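PDB 3RYS: adenosine deaminase 1 from Arthrobacter aurescens, which probably catalyses the zinc-dependent hydrolytic deamination of adenine to hypoxanthine, a reaction of purine salvage and nitrogen catabolism. Local coordinates for residues E17-I22 and N278-A283; V72-Q77 and R110-E115; F302-Q307 and E334-S339. All blocks are in the same frame, centred on the assembly; numbering follows the deposited sequence.

Contact 1 of 3, residues E17-I22 and N278-A283. With ZN (zinc ion), chain C; ADE (adenine), chain D.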
loop_
_atom_site.group_PDB
_atom_site.type_symbol
_atom_site.label_atom_id
_atom_site.label_comp_id
_atom_site.label_asym_id
_atom_site.label_seq_id
_atom_site.Cartn_x
_atom_site.Cartn_y
_atom_site.Cartn_z
ATOM N N GLU A 17 -2.254 -2.868 7.886
ATOM C CA GLU A 17 -2.229 -2.459 6.484
ATOM C C GLU A 17 -0.819 -2.625 5.905
ATOM O O GLU A 17 0.130 -1.973 6.345
ATOM C CB GLU A 17 -2.746 -1.027 6.304
ATOM C CG GLU A 17 -3.066 -0.672 4.855
ATOM C CD GLU A 17 -3.983 0.540 4.718
ATOM O OE1 GLU A 17 -4.003 1.387 5.634
ATOM O OE2 GLU A 17 -4.687 0.640 3.690
ATOM N N LEU A 18 -0.696 -3.519 4.927
ATOM C CA LEU A 18 0.597 -3.872 4.358
ATOM C C LEU A 18 0.818 -3.242 2.986
ATOM O O LEU A 18 1.942 -3.199 2.482
ATOM C CB LEU A 18 0.721 -5.393 4.244
ATOM C CG LEU A 18 0.500 -6.208 5.517
ATOM C CD1 LEU A 18 0.687 -7.692 5.230
ATOM C CD2 LEU A 18 1.435 -5.744 6.620
ATOM N N HIS A 19 -0.265 -2.766 2.383
ATOM C CA HIS A 19 -0.216 -2.179 1.049
ATOM C C HIS A 19 -0.802 -0.770 1.096
ATOM O O HIS A 19 -2.023 -0.592 1.061
ATOM C CB HIS A 19 -1.000 -3.051 0.064
ATOM C CG HIS A 19 -0.888 -2.614 -1.363
ATOM N ND1 HIS A 19 -0.966 -3.497 -2.420
ATOM C CD2 HIS A 19 -0.701 -1.390 -1.910
ATOM C CE1 HIS A 19 -0.841 -2.836 -3.556
ATOM N NE2 HIS A 19 -0.674 -1.556 -3.274
ATOM N N LEU A 20 0.070 0.228 1.185
ATOM C CA LEU A 20 -0.371 1.611 1.296
ATOM C C LEU A 20 0.713 2.609 0.925
ATOM O O LEU A 20 1.806 2.593 1.492
ATOM C CB LEU A 20 -0.861 1.908 2.708
ATOM C CG LEU A 20 -1.181 3.391 2.886
ATOM C CD1 LEU A 20 -2.573 3.560 3.455
ATOM C CD2 LEU A 20 -0.127 4.115 3.730
ATOM N N HIS A 21 0.392 3.486 -0.020
ATOM C CA HIS A 21 1.312 4.523 -0.459
ATOM C C HIS A 21 1.037 5.822 0.285
ATOM O O HIS A 21 -0.074 6.346 0.245
ATOM C CB HIS A 21 1.167 4.739 -1.958
ATOM C CG HIS A 21 1.293 3.483 -2.756
ATOM N ND1 HIS A 21 2.462 3.115 -3.385
ATOM C CD2 HIS A 21 0.397 2.505 -3.023
ATOM C CE1 HIS A 21 2.280 1.966 -4.009
ATOM N NE2 HIS A 21 1.037 1.574 -3.804
ATOM N N ILE A 22 2.047 6.340 0.970
ATOM C CA ILE A 22 1.852 7.529 1.786
ATOM C C ILE A 22 1.403 8.725 0.945
ATOM O O ILE A 22 0.610 9.546 1.402
ATOM C CB ILE A 22 3.105 7.865 2.625
ATOM C CG1 ILE A 22 2.710 8.689 3.851
ATOM C CG2 ILE A 22 4.158 8.568 1.783
ATOM C CD1 ILE A 22 1.663 8.020 4.717
ATOM N N ASN A 278 -6.486 -4.045 1.786
ATOM C CA ASN A 278 -5.694 -2.823 1.886
ATOM C C ASN A 278 -6.357 -1.672 1.128
ATOM O O ASN A 278 -7.136 -1.901 0.202
ATOM C CB ASN A 278 -4.283 -3.060 1.342
ATOM C CG ASN A 278 -3.597 -4.251 1.991
ATOM O OD1 ASN A 278 -3.865 -5.406 1.650
ATOM N ND2 ASN A 278 -2.697 -3.971 2.924
ATOM N N SER A 279 -6.054 -0.435 1.514
ATOM C CA SER A 279 -6.692 0.715 0.871
ATOM C C SER A 279 -5.821 1.322 -0.232
ATOM O O SER A 279 -6.310 2.095 -1.062
ATOM C CB SER A 279 -7.116 1.773 1.901
ATOM O OG SER A 279 -6.003 2.357 2.549
ATOM N N ASP A 280 -4.536 0.965 -0.228
ATOM C CA ASP A 280 -3.614 1.304 -1.315
ATOM C C ASP A 280 -3.323 2.805 -1.423
ATOM O O ASP A 280 -2.283 3.274 -0.964
ATOM C CB ASP A 280 -4.135 0.750 -2.650
ATOM C CG ASP A 280 -3.099 0.818 -3.756
ATOM O OD1 ASP A 280 -3.482 0.730 -4.940
ATOM O OD2 ASP A 280 -1.901 0.960 -3.440
ATOM N N ASP A 281 -4.240 3.542 -2.044
ATOM C CA ASP A 281 -4.141 4.996 -2.155
ATOM C C ASP A 281 -5.459 5.621 -1.669
ATOM O O ASP A 281 -6.315 6.000 -2.472
ATOM C CB ASP A 281 -3.844 5.401 -3.604
ATOM C CG ASP A 281 -2.584 4.732 -4.162
ATOM O OD1 ASP A 281 -1.484 5.265 -3.916
ATOM O OD2 ASP A 281 -2.684 3.695 -4.863
ATOM N N PRO A 282 -5.620 5.730 -0.340
ATOM C CA PRO A 282 -6.874 6.044 0.360
ATOM C C PRO A 282 -7.544 7.359 -0.043
ATOM O O PRO A 282 -8.772 7.431 -0.054
ATOM C CB PRO A 282 -6.447 6.133 1.828
ATOM C CG PRO A 282 -5.151 5.438 1.906
ATOM C CD PRO A 282 -4.487 5.627 0.593
ATOM N N ALA A 283 -6.759 8.387 -0.342
ATOM C CA ALA A 283 -7.332 9.695 -0.642
ATOM C C ALA A 283 -7.752 9.810 -2.108
ATOM O O ALA A 283 -8.336 10.810 -2.516
ATOM C CB ALA A 283 -6.362 10.809 -0.264
HETATM ZN ZN ZN C . -0.374 0.059 -4.895
HETATM N N9 ADE D . 1.622 3.756 -7.329
HETATM C C8 ADE D . 0.806 4.076 -6.276
HETATM N N7 ADE D . -0.194 3.240 -6.093
HETATM C C5 ADE D . -0.021 2.306 -7.105
HETATM C C6 ADE D . -0.752 1.154 -7.466
HETATM N N6 ADE D . -1.846 0.748 -6.813
HETATM N N1 ADE D . -0.311 0.438 -8.526
HETATM C C2 ADE D . 0.785 0.854 -9.177
HETATM N N3 ADE D . 1.557 1.917 -8.933
HETATM C C4 ADE D . 1.093 2.607 -7.875
HETATM O O HOH W 1 -6.557 2.657 5.697
#
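The imidazole of His21 carries the bound adenine on one face, with adenine N7 3.1 Å above the ring plane and displaced toward the rim, while the backbone O of Asp280 lies in that plane at the ring edge. The carboxylate of Asp281 is nearly parallel to the His21 ring, 13° between planes, and its OD2 comes to 2.8 Å from adenine N7. The His19 ring stands steeply to the Asp280 carboxylate, 76° apart, yet both side chains point the same way, because all converge on zinc: His19 NE2, His21 NE2 and Asp280 OD2 each lie 2.3 Å from the metal. His199 and adenine N6 complete the shell. This is the His-X-His plus aspartate site of the metallo-dependent hydrolases. Second-shell bonds between His19 ND1 and Thr245 OG1 and between Asp280 OD1 and Ser250 OG probably help to hold the rotation of the two ligands.

A single backbone bridge pairs Leu20 with Asp280: His21 N donates to Asp280 O at 2.8 Å, almost straight at 171°, and Asp280 N gives a weak bond to His19 O. Nearby, Ser279 N binds Glu17 OE2 at 2.8 Å, and Leu20 CD1 packs on Pro282 CG at 3.5 Å. The two loops follow strands 15-17 and 275-277, where the TIM barrel closes; strand 95-102 flanks the first, and helices 59-69 and 76-92 pack on His21 and Leu20 respectively.

Contact 2 of 3, residues V72-Q77 and R110-E115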
loop_
_atom_site.group_PDB
_atom_site.type_symbol
_atom_site.label_atom_id
_atom_site.label_comp_id
_atom_site.label_asym_id
_atom_site.label_seq_id
_atom_site.Cartn_x
_atom_site.Cartn_y
_atom_site.Cartn_z
ATOM N N VAL A 72 3.192 19.667 -3.967
ATOM C CA VAL A 72 3.052 20.479 -2.760
ATOM C C VAL A 72 3.972 20.009 -1.632
ATOM O O VAL A 72 4.138 20.702 -0.628
ATOM C CB VAL A 72 1.594 20.514 -2.249
ATOM C CG1 VAL A 72 0.667 21.071 -3.322
ATOM C CG2 VAL A 72 1.150 19.127 -1.808
ATOM N N LEU A 73 4.572 18.836 -1.807
ATOM C CA LEU A 73 5.475 18.277 -0.807
ATOM C C LEU A 73 6.895 18.801 -0.969
ATOM O O LEU A 73 7.687 18.219 -1.701
ATOM C CB LEU A 73 5.489 16.754 -0.906
ATOM C CG LEU A 73 4.170 16.027 -0.656
ATOM C CD1 LEU A 73 4.327 14.531 -0.908
ATOM C CD2 LEU A 73 3.686 16.303 0.761
ATOM N N GLN A 74 7.226 19.883 -0.270
ATOM C CA GLN A 74 8.531 20.530 -0.430
ATOM C C GLN A 74 9.455 20.341 0.771
ATOM O O GLN A 74 10.656 20.115 0.619
ATOM C CB GLN A 74 8.356 22.032 -0.688
ATOM C CG GLN A 74 7.638 22.371 -1.982
ATOM C CD GLN A 74 8.372 21.849 -3.200
ATOM O OE1 GLN A 74 7.775 21.225 -4.076
ATOM N NE2 GLN A 74 9.677 22.098 -3.258
ATOM N N THR A 75 8.889 20.451 1.964
ATOM C CA THR A 75 9.685 20.492 3.178
ATOM C C THR A 75 9.489 19.247 4.021
ATOM O O THR A 75 8.516 18.509 3.857
ATOM C CB THR A 75 9.317 21.715 4.046
ATOM O OG1 THR A 75 8.039 21.500 4.662
ATOM C CG2 THR A 75 9.262 22.972 3.191
ATOM N N GLU A 76 10.425 19.037 4.936
ATOM C CA GLU A 76 10.358 17.938 5.876
ATOM C C GLU A 76 9.016 17.972 6.600
ATOM O O GLU A 76 8.380 16.939 6.798
ATOM C CB GLU A 76 11.517 18.048 6.867
ATOM C CG GLU A 76 12.047 16.723 7.370
ATOM C CD GLU A 76 13.497 16.808 7.819
ATOM O OE1 GLU A 76 14.359 17.170 6.987
ATOM O OE2 GLU A 76 13.775 16.499 9.001
ATOM N N GLN A 77 8.582 19.171 6.977
ATOM C CA GLN A 77 7.316 19.350 7.677
ATOM C C GLN A 77 6.158 18.830 6.831
ATOM O O GLN A 77 5.227 18.209 7.346
ATOM C CB GLN A 77 7.109 20.828 8.034
ATOM C CG GLN A 77 5.936 21.105 8.974
ATOM C CD GLN A 77 6.012 20.303 10.267
ATOM O OE1 GLN A 77 7.097 19.943 10.730
ATOM N NE2 GLN A 77 4.852 20.018 10.858
ATOM N N ARG A 110 11.927 15.869 -8.444
ATOM C CA ARG A 110 11.357 17.206 -8.397
ATOM C C ARG A 110 12.337 18.153 -7.736
ATOM O O ARG A 110 12.029 19.323 -7.518
ATOM C CB ARG A 110 10.035 17.202 -7.633
ATOM C CG ARG A 110 8.895 16.556 -8.386
ATOM C CD ARG A 110 7.823 16.071 -7.430
ATOM N NE ARG A 110 7.536 17.071 -6.417
ATOM C CZ ARG A 110 7.727 16.899 -5.114
ATOM N NH1 ARG A 110 8.189 15.750 -4.649
ATOM N NH2 ARG A 110 7.431 17.879 -4.275
ATOM N N GLY A 111 13.519 17.636 -7.416
ATOM C CA GLY A 111 14.553 18.436 -6.792
ATOM C C GLY A 111 14.522 18.400 -5.276
ATOM O O GLY A 111 15.310 19.084 -4.623
ATOM N N VAL A 112 13.612 17.613 -4.707
ATOM C CA VAL A 112 13.543 17.451 -3.254
ATOM C C VAL A 112 14.517 16.360 -2.814
ATOM O O VAL A 112 14.476 15.243 -3.329
ATOM C CB VAL A 112 12.115 17.088 -2.770
ATOM C CG1 VAL A 112 12.093 16.944 -1.260
ATOM C CG2 VAL A 112 11.098 18.138 -3.222
ATOM N N ALA A 113 15.389 16.684 -1.863
ATOM C CA ALA A 113 16.436 15.757 -1.436
ATOM C C ALA A 113 15.890 14.499 -0.753
ATOM O O ALA A 113 14.813 14.523 -0.168
ATOM C CB ALA A 113 17.425 16.466 -0.526
ATOM N N LEU A 114 16.638 13.403 -0.840
ATOM C CA LEU A 114 16.295 12.174 -0.133
ATOM C C LEU A 114 16.205 12.457 1.351
ATOM O O LEU A 114 15.311 11.968 2.038
ATOM C CB LEU A 114 17.359 11.106 -0.364
ATOM C CG LEU A 114 17.207 10.207 -1.582
ATOM C CD1 LEU A 114 18.479 9.398 -1.816
ATOM C CD2 LEU A 114 16.008 9.300 -1.395
ATOM N N GLU A 115 17.153 13.248 1.835
ATOM C CA GLU A 115 17.184 13.657 3.228
ATOM C C GLU A 115 15.822 14.212 3.637
ATOM O O GLU A 115 15.297 13.866 4.690
ATOM C CB GLU A 115 18.269 14.716 3.431
ATOM C CG GLU A 115 18.423 15.216 4.861
ATOM C CD GLU A 115 19.405 14.389 5.676
ATOM O OE1 GLU A 115 20.140 13.572 5.075
ATOM O OE2 GLU A 115 19.440 14.561 6.916
#
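Arg110 reaches across to the backbone of Leu73, and its side chain can be followed atom by atom. CB already points toward segment 72-77; CG and CD lengthen the arm without meeting that segment, and a bend about the CG-CD bond (chi3 45°) swings NE and the guanidinium round toward Leu73. CZ then lies 3.7 Å from Leu73 O. NH1 turns to another partner, a weak bond to Ala106 O in the helix just before. NH2 makes the main link, donating to Leu73 O at 2.6 Å with an N-H...O angle of 156°. The carbonyl oxygen sits at the guanidinium edge, practically in its plane, but the donor stands 46° above the carbonyl plane and so does not lie on a lone pair. The same NH2 also gives a weak bond to Gln74 OE1 at 3.4 Å, the amide plane of Gln74 being almost perpendicular to the guanidinium.

Both segments lead into helices of the shell round the barrel, 76-92 and 114-125, which come before and after strand 95-102; the touching parts run in nearly the same direction. Thr75 caps the first helix through its side chain, and Ala113 holds the N-cap position of the second. Gly111, with positive phi, forms a Schellman motif that ends the helix before it and turns the chain into Val112. The nearest atoms to the two methyls of Val112 across the contact are carbonyl oxygens: CG2 lies 3.7 Å from Leu73 O, and CG1 lies 4.0 Å from Gln74 O. Phe79, one turn into helix 76-92, touches both Leu73 and Val112. Farther along, the like-charged Glu76 OE1 and Glu115 OE2 are 5.7 Å apart, and Glu115 OE2 is hydrogen-bonded to Asn119 ND2.

Contact 3 of 3, residues F302-Q307 and E334-S339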
loop_
_atom_site.group_PDB
_atom_site.type_symbol
_atom_site.label_atom_id
_atom_site.label_comp_id
_atom_site.label_asym_id
_atom_site.label_seq_id
_atom_site.Cartn_x
_atom_site.Cartn_y
_atom_site.Cartn_z
ATOM N N PHE A 302 -19.486 -10.278 3.187
ATOM C CA PHE A 302 -18.476 -10.855 4.055
ATOM C C PHE A 302 -18.977 -10.950 5.490
ATOM O O PHE A 302 -19.501 -9.980 6.039
ATOM C CB PHE A 302 -17.198 -10.023 3.999
ATOM C CG PHE A 302 -16.316 -10.366 2.843
ATOM C CD1 PHE A 302 -16.765 -10.209 1.545
ATOM C CD2 PHE A 302 -15.044 -10.863 3.052
ATOM C CE1 PHE A 302 -15.955 -10.537 0.475
ATOM C CE2 PHE A 302 -14.232 -11.192 1.986
ATOM C CZ PHE A 302 -14.688 -11.028 0.698
ATOM N N SER A 303 -18.812 -12.123 6.093
ATOM C CA SER A 303 -19.212 -12.349 7.476
ATOM C C SER A 303 -18.132 -11.888 8.450
ATOM O O SER A 303 -17.000 -11.610 8.055
ATOM C CB SER A 303 -19.476 -13.833 7.704
ATOM O OG SER A 303 -18.257 -14.557 7.715
ATOM N N VAL A 304 -18.487 -11.820 9.730
ATOM C CA VAL A 304 -17.529 -11.471 10.773
ATOM C C VAL A 304 -16.325 -12.423 10.779
ATOM O O VAL A 304 -15.177 -11.972 10.769
ATOM C CB VAL A 304 -18.193 -11.431 12.175
ATOM C CG1 VAL A 304 -17.138 -11.440 13.269
ATOM C CG2 VAL A 304 -19.097 -10.217 12.306
ATOM N N PRO A 305 -16.584 -13.742 10.800
ATOM C CA PRO A 305 -15.490 -14.719 10.756
ATOM C C PRO A 305 -14.650 -14.576 9.489
ATOM O O PRO A 305 -13.440 -14.796 9.522
ATOM C CB PRO A 305 -16.221 -16.063 10.746
ATOM C CG PRO A 305 -17.540 -15.784 11.377
ATOM C CD PRO A 305 -17.897 -14.391 10.965
ATOM N N GLU A 306 -15.283 -14.217 8.379
ATOM C CA GLU A 306 -14.539 -14.018 7.142
ATOM C C GLU A 306 -13.640 -12.785 7.259
ATOM O O GLU A 306 -12.438 -12.859 6.982
ATOM C CB GLU A 306 -15.489 -13.924 5.943
ATOM C CG GLU A 306 -16.140 -15.265 5.580
ATOM C CD GLU A 306 -17.265 -15.137 4.557
ATOM O OE1 GLU A 306 -17.797 -14.019 4.386
ATOM O OE2 GLU A 306 -17.623 -16.157 3.927
ATOM N N GLN A 307 -14.226 -11.665 7.687
ATOM C CA GLN A 307 -13.479 -10.440 7.971
ATOM C C GLN A 307 -12.303 -10.702 8.909
ATOM O O GLN A 307 -11.198 -10.195 8.700
ATOM C CB GLN A 307 -14.393 -9.391 8.602
ATOM C CG GLN A 307 -15.031 -8.414 7.630
ATOM C CD GLN A 307 -15.994 -7.460 8.328
ATOM O OE1 GLN A 307 -17.036 -7.876 8.835
ATOM N NE2 GLN A 307 -15.647 -6.174 8.354
ATOM N N GLU A 334 -10.565 -11.330 20.052
ATOM C CA GLU A 334 -11.506 -10.617 20.843
ATOM C C GLU A 334 -12.542 -9.949 20.007
ATOM O O GLU A 334 -13.676 -10.014 20.300
ATOM C CB GLU A 334 -10.820 -9.601 21.725
ATOM C CG GLU A 334 -10.233 -10.141 22.966
ATOM C CD GLU A 334 -11.012 -11.260 23.597
ATOM O OE1 GLU A 334 -12.094 -11.013 24.140
ATOM O OE2 GLU A 334 -10.524 -12.396 23.572
ATOM N N TRP A 335 -12.149 -9.284 18.962
ATOM C CA TRP A 335 -13.102 -8.567 18.121
ATOM C C TRP A 335 -14.203 -9.496 17.613
ATOM O O TRP A 335 -15.375 -9.130 17.594
ATOM C CB TRP A 335 -12.395 -7.888 16.947
ATOM C CG TRP A 335 -13.337 -7.215 15.997
ATOM C CD1 TRP A 335 -13.918 -5.992 16.150
ATOM C CD2 TRP A 335 -13.810 -7.731 14.745
ATOM N NE1 TRP A 335 -14.725 -5.713 15.072
ATOM C CE2 TRP A 335 -14.677 -6.763 14.196
ATOM C CE3 TRP A 335 -13.590 -8.919 14.040
ATOM C CZ2 TRP A 335 -15.321 -6.945 12.968
ATOM C CZ3 TRP A 335 -14.229 -9.099 12.822
ATOM C CH2 TRP A 335 -15.085 -8.117 12.300
ATOM N N VAL A 336 -13.818 -10.702 17.207
ATOM C CA VAL A 336 -14.774 -11.689 16.717
ATOM C C VAL A 336 -15.771 -12.105 17.791
ATOM O O VAL A 336 -16.976 -12.151 17.545
ATOM C CB VAL A 336 -14.057 -12.946 16.207
ATOM C CG1 VAL A 336 -15.068 -14.019 15.830
ATOM C CG2 VAL A 336 -13.175 -12.598 15.033
ATOM N N LYS A 337 -15.285 -12.341 18.984
ATOM C CA LYS A 337 -16.116 -12.755 20.063
ATOM C C LYS A 337 -17.046 -11.702 20.518
ATOM O O LYS A 337 -18.132 -11.975 20.911
ATOM C CB LYS A 337 -15.260 -13.144 21.223
ATOM C CG LYS A 337 -14.701 -14.456 21.130
ATOM C CD LYS A 337 -13.836 -14.651 22.249
ATOM C CE LYS A 337 -12.889 -15.732 21.983
ATOM N NZ LYS A 337 -12.568 -16.427 23.209
ATOM N N ALA A 338 -16.592 -10.483 20.471
ATOM C CA ALA A 338 -17.418 -9.367 20.807
ATOM C C ALA A 338 -18.402 -8.995 19.700
ATOM O O ALA A 338 -19.325 -8.279 19.910
ATOM C CB ALA A 338 -16.560 -8.226 21.116
ATOM N N SER A 339 -18.186 -9.512 18.518
ATOM C CA SER A 339 -18.812 -9.030 17.328
ATOM C C SER A 339 -19.786 -9.972 16.706
ATOM O O SER A 339 -20.332 -9.670 15.704
ATOM C CB SER A 339 -17.743 -8.727 16.286
ATOM O OG SER A 339 -17.283 -7.428 16.412
#
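Val304 and Trp335 meet at a slant, the CG1 methyl of the valine reaching the far corner of the six-membered ring, 3.8 Å from Trp335 CZ3. The indole gets there because its CG is anti to the backbone N (chi1 176°), which carries the benzo end toward segment 302-307 although the CB itself does not point there. Backbone also meets the ring: Val304 O lies 3.7 Å from Trp335 CZ3, at the ring edge and near its plane. Gln307 is set at about a right angle to the indole, its amide 84° from the ring plane. Its CB comes within 4.0 Å of Trp335 CH2, and its OE1 sits in the ring plane at the edge.

The contact joins the first turn of helix 304-317 to the C-terminal part of helix 322-339, two helices that come after the barrel's final strand, 275-277. The first of these begins with a capping box: Glu306 N donates to Ser303 OG at 3.1 Å, and Ser303 N donates to Glu306 OE1 at 2.7 Å. Beside the indole, Val304 spreads its two branches over helix 322-339, CG1 facing Val336 CG1 at 4.2 Å and CG2 approaching Ser339 O at 3.7 Å. Replacing Trp335 with an alanine would probably leave Val304 CG1 and Gln307 CB without their aromatic partner and Thr11 OG1 without the indole N-H. That bond from Trp335 NE1 to Thr11, with Thr9, Pro13 and Pro14 packed on the ring, ties the chain's N-terminal loop to the same indole.

The centre of contact 1 lies about 4 Å from the centre of the chain; it joins the loops after the first and last barrel strands, 15-17 and 275-277, so 255 residues separate its segments. Contact 2 falls within that span, at the starts of helices 76-92 and 114-125, its centre about 21 Å from that of contact 1. Contact 3 follows in series, on helices 304-317 and 322-339. Its centre is about 22 Å from that of contact 1 and about 42 Å from that of contact 2. None touches another. Helix 76-92, which begins in contact 2, also packs on Leu20 and Ile22 of contact 1. The zinc and adenine site is thus central, with one contact between helix-leading loops and one between helices on opposite outer sides.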